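Local coordinates for cerato-platanin-like protein (Moniliophthora perniciosa, PDB 3SUL) that is of unknown function but, as a secreted cerato-platanin, probably acts outside the fungal cell, at residues 60-68 with 109-120. Residues are numbered along the deposited sequence; the frame is centred on the assembly and turned at random.
Sequences CGTCYQITW and DVTATLVDKSAC
Ile66 and Val110 meet in the tightly packed part of the antiparallel pair 63-68 and 109-115, a worked example of a two-stranded ladder closed at some points and open to solvent at others. Their methyls press closer than usual van der Waals contact, Ile66 CG2 to Val110 CG2 3.4 Å. The first torsion of Ile66 (chi1 -53°) sets CG2 anti to the backbone N, facing Val110, while CG1, beside that N, meets the methyl of Ala112. Leu6, Val77 and Leu97 also touch Ile66, packing it into the core. Further along the same face, exposed Leu114 lays CD1 over one face of the buried Tyr64 ring in a CH-pi contact, 4.2 Å from its centroid, and also touches Thr62 CB. The ring's edge-to-face partner is Phe87, and the phenol oxygen hydrogen-bonds Thr51. Were Tyr64 cut back to an alanine, Leu114 CD1 is likely to lose the ring it lies over, and Thr51 its hydroxyl partner. The other face carries exposed Thr113 and partly exposed Gln65, Thr67, Thr111 and Val115, whose CG1 crosses the Gln65 side chain at about a right angle; buried Cys63 is its closed end. Between the faces run paired backbone bonds, Thr67 N to Thr111 O at 2.7 Å being almost straight (174°). At Cys63, Val115 N donates to Cys63 O, while a water bridges Cys63 N and Val115 O; beyond it the chain curls through the 3-10 segment 117-119. With SG anti to its own backbone nitrogen (chi1 177°), Cys63 reaches Cys120 SG at 2.0 Å and packs against Val115 CG2, a disulfide that ties the C-terminal tail to strand 63-68. This antiparallel pair belongs to the double-psi beta-barrel of the cerato-platanin family.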
loop_
_atom_site.group_PDB
_atom_site.type_symbol
_atom_site.label_atom_id
_atom_site.label_comp_id
_atom_site.label_asym_id
_atom_site.label_seq_id
_atom_site.Cartn_x
_atom_site.Cartn_y
_atom_site.Cartn_z
ATOM N N CYS A 60 -9.678 4.498 2.393
ATOM C CA CYS A 60 -9.191 4.371 1.011
ATOM C C CYS A 60 -8.349 5.592 0.694
ATOM O O CYS A 60 -8.746 6.745 0.953
ATOM C CB CYS A 60 -10.365 4.411 0.028
ATOM S SG CYS A 60 -10.984 2.770 -0.156
ATOM N N GLY A 61 -7.174 5.355 0.091
ATOM C CA GLY A 61 -6.377 6.517 -0.210
ATOM C C GLY A 61 -5.621 7.117 0.953
ATOM O O GLY A 61 -5.102 8.230 0.836
ATOM N N THR A 62 -5.576 6.425 2.060
ATOM C CA THR A 62 -4.748 6.944 3.163
ATOM C C THR A 62 -3.326 6.528 2.964
ATOM O O THR A 62 -3.006 5.564 2.305
ATOM C CB THR A 62 -5.250 6.422 4.523
ATOM O OG1 THR A 62 -5.514 5.020 4.452
ATOM C CG2 THR A 62 -6.455 7.174 4.815
ATOM N N CYS A 63 -2.479 7.236 3.645
ATOM C CA CYS A 63 -1.036 7.109 3.447
ATOM C C CYS A 63 -0.352 6.563 4.738
ATOM O O CYS A 63 -0.557 7.098 5.834
ATOM C CB CYS A 63 -0.559 8.457 3.078
ATOM S SG CYS A 63 1.245 8.599 2.859
ATOM N N TYR A 64 0.470 5.556 4.566
ATOM C CA TYR A 64 1.141 4.963 5.713
ATOM C C TYR A 64 2.623 5.098 5.539
ATOM O O TYR A 64 3.175 4.856 4.437
ATOM C CB TYR A 64 0.806 3.495 5.889
ATOM C CG TYR A 64 -0.654 3.401 6.175
ATOM C CD1 TYR A 64 -1.164 3.351 7.510
ATOM C CD2 TYR A 64 -1.541 3.430 5.117
ATOM C CE1 TYR A 64 -2.552 3.300 7.732
ATOM C CE2 TYR A 64 -2.891 3.387 5.332
ATOM C CZ TYR A 64 -3.405 3.315 6.619
ATOM O OH TYR A 64 -4.809 3.276 6.711
ATOM N N GLN A 65 3.256 5.557 6.602
ATOM C CA GLN A 65 4.689 5.569 6.565
ATOM C C GLN A 65 5.044 4.274 7.254
ATOM O O GLN A 65 4.655 4.054 8.413
ATOM C CB GLN A 65 5.116 6.838 7.279
ATOM C CG GLN A 65 6.541 6.912 7.517
ATOM C CD GLN A 65 6.849 7.833 8.710
ATOM O OE1 GLN A 65 6.666 9.024 8.622
ATOM N NE2 GLN A 65 7.259 7.250 9.834
ATOM N N ILE A 66 5.775 3.390 6.539
ATOM C CA ILE A 66 6.046 2.017 7.007
ATOM C C ILE A 66 7.531 1.806 7.108
ATOM O O ILE A 66 8.252 2.052 6.157
ATOM C CB ILE A 66 5.550 0.988 6.049
ATOM C CG1 ILE A 66 4.078 1.234 5.715
ATOM C CG2 ILE A 66 5.920 -0.444 6.570
ATOM C CD1 ILE A 66 3.439 0.157 4.829
ATOM N N THR A 67 7.975 1.279 8.243
ATOM C CA THR A 67 9.397 1.069 8.519
ATOM C C THR A 67 9.693 -0.384 8.906
ATOM O O THR A 67 8.929 -0.994 9.581
ATOM C CB THR A 67 9.895 2.048 9.630
ATOM O OG1 THR A 67 9.552 3.402 9.289
ATOM C CG2 THR A 67 11.398 1.856 9.899
ATOM N N TRP A 68 10.788 -0.916 8.387
ATOM C CA TRP A 68 11.227 -2.222 8.756
ATOM C C TRP A 68 12.454 -2.104 9.595
ATOM O O TRP A 68 13.468 -1.558 9.121
ATOM C CB TRP A 68 11.623 -3.006 7.519
ATOM C CG TRP A 68 11.852 -4.434 7.840
ATOM C CD1 TRP A 68 11.093 -5.177 8.652
ATOM C CD2 TRP A 68 12.919 -5.268 7.388
ATOM N NE1 TRP A 68 11.582 -6.441 8.719
ATOM C CE2 TRP A 68 12.715 -6.525 7.959
ATOM C CE3 TRP A 68 14.030 -5.070 6.564
ATOM C CZ2 TRP A 68 13.571 -7.604 7.730
ATOM C CZ3 TRP A 68 14.892 -6.144 6.329
ATOM C CH2 TRP A 68 14.658 -7.388 6.924
ATOM N N ASP A 109 7.820 -8.445 9.638
ATOM C CA ASP A 109 7.015 -7.592 10.527
ATOM C C ASP A 109 7.556 -6.173 10.431
ATOM O O ASP A 109 8.790 -5.947 10.441
ATOM C CB ASP A 109 7.091 -8.043 11.988
ATOM C CG ASP A 109 5.956 -9.005 12.358
ATOM O OD1 ASP A 109 5.061 -8.623 13.174
ATOM O OD2 ASP A 109 5.952 -10.131 11.815
ATOM N N VAL A 110 6.645 -5.217 10.338
ATOM C CA VAL A 110 7.049 -3.833 10.084
ATOM C C VAL A 110 6.253 -3.007 11.044
ATOM O O VAL A 110 5.369 -3.507 11.704
ATOM C CB VAL A 110 6.710 -3.298 8.657
ATOM C CG1 VAL A 110 7.413 -4.087 7.521
ATOM C CG2 VAL A 110 5.181 -3.091 8.489
ATOM N N THR A 111 6.623 -1.739 11.130
ATOM C CA THR A 111 5.991 -0.742 11.931
ATOM C C THR A 111 5.415 0.307 10.982
ATOM O O THR A 111 6.077 0.687 10.050
ATOM C CB THR A 111 7.019 -0.222 12.991
ATOM O OG1 THR A 111 6.466 0.841 13.749
ATOM C CG2 THR A 111 8.320 0.217 12.353
ATOM N N ALA A 112 4.189 0.770 11.201
ATOM C CA ALA A 112 3.507 1.702 10.302
ATOM C C ALA A 112 2.714 2.754 11.030
ATOM O O ALA A 112 2.162 2.465 12.099
ATOM C CB ALA A 112 2.577 0.977 9.344
ATOM N N THR A 113 2.627 3.946 10.428
ATOM C CA THR A 113 2.014 5.146 10.944
ATOM C C THR A 113 1.242 5.851 9.876
ATOM O O THR A 113 1.751 6.145 8.811
ATOM C CB THR A 113 3.092 6.123 11.535
ATOM O OG1 THR A 113 3.632 5.469 12.665
ATOM C CG2 THR A 113 2.511 7.532 11.913
ATOM N N LEU A 114 -0.018 6.147 10.173
ATOM C CA LEU A 114 -0.831 6.940 9.285
ATOM C C LEU A 114 -0.304 8.354 9.276
ATOM O O LEU A 114 -0.027 8.915 10.335
ATOM C CB LEU A 114 -2.310 6.967 9.812
ATOM C CG LEU A 114 -3.286 7.785 8.986
ATOM C CD1 LEU A 114 -3.512 7.029 7.728
ATOM C CD2 LEU A 114 -4.670 7.944 9.736
ATOM N N VAL A 115 -0.113 8.929 8.085
ATOM C CA VAL A 115 0.450 10.251 7.939
ATOM C C VAL A 115 -0.356 10.974 6.894
ATOM O O VAL A 115 -1.180 10.357 6.190
ATOM C CB VAL A 115 1.983 10.174 7.575
ATOM C CG1 VAL A 115 2.742 9.394 8.664
ATOM C CG2 VAL A 115 2.161 9.551 6.147
ATOM N N ASP A 116 -0.152 12.266 6.777
ATOM C CA ASP A 116 -0.812 13.088 5.812
ATOM C C ASP A 116 -0.663 12.492 4.450
ATOM O O ASP A 116 0.378 11.971 4.105
ATOM C CB ASP A 116 -0.212 14.448 5.814
ATOM C CG ASP A 116 -0.741 15.296 6.944
ATOM O OD1 ASP A 116 -1.064 14.734 8.014
ATOM O OD2 ASP A 116 -0.875 16.527 6.734
ATOM N N LYS A 117 -1.746 12.550 3.707
ATOM C CA LYS A 117 -1.797 12.074 2.323
ATOM C C LYS A 117 -0.613 12.610 1.516
ATOM O O LYS A 117 -0.175 11.949 0.573
ATOM C CB LYS A 117 -3.059 12.694 1.755
ATOM C CG LYS A 117 -3.663 12.111 0.630
ATOM C CD LYS A 117 -4.990 12.868 0.287
ATOM C CE LYS A 117 -4.981 14.423 0.224
ATOM N NZ LYS A 117 -5.716 14.840 -1.015
ATOM N N SER A 118 -0.170 13.843 1.821
ATOM C CA SER A 118 0.806 14.560 1.028
ATOM C C SER A 118 2.103 13.810 1.124
ATOM O O SER A 118 2.903 13.896 0.204
ATOM C CB SER A 118 0.964 16.014 1.462
ATOM O OG SER A 118 1.313 15.998 2.812
ATOM N N ALA A 119 2.303 13.048 2.193
ATOM C CA ALA A 119 3.546 12.273 2.327
ATOM C C ALA A 119 3.640 11.188 1.261
ATOM O O ALA A 119 4.741 10.638 0.998
ATOM C CB ALA A 119 3.638 11.661 3.671
ATOM N N CYS A 120 2.490 10.792 0.727
ATOM C CA CYS A 120 2.486 9.833 -0.360
ATOM C C CYS A 120 2.308 10.544 -1.667
ATOM O O CYS A 120 1.920 9.919 -2.608
ATOM C CB CYS A 120 1.319 8.826 -0.179
ATOM S SG CYS A 120 1.549 7.619 1.093
HETATM O O HOH W 1 -3.354 9.392 5.159
HETATM O O HOH W 2 11.106 -9.200 10.057
#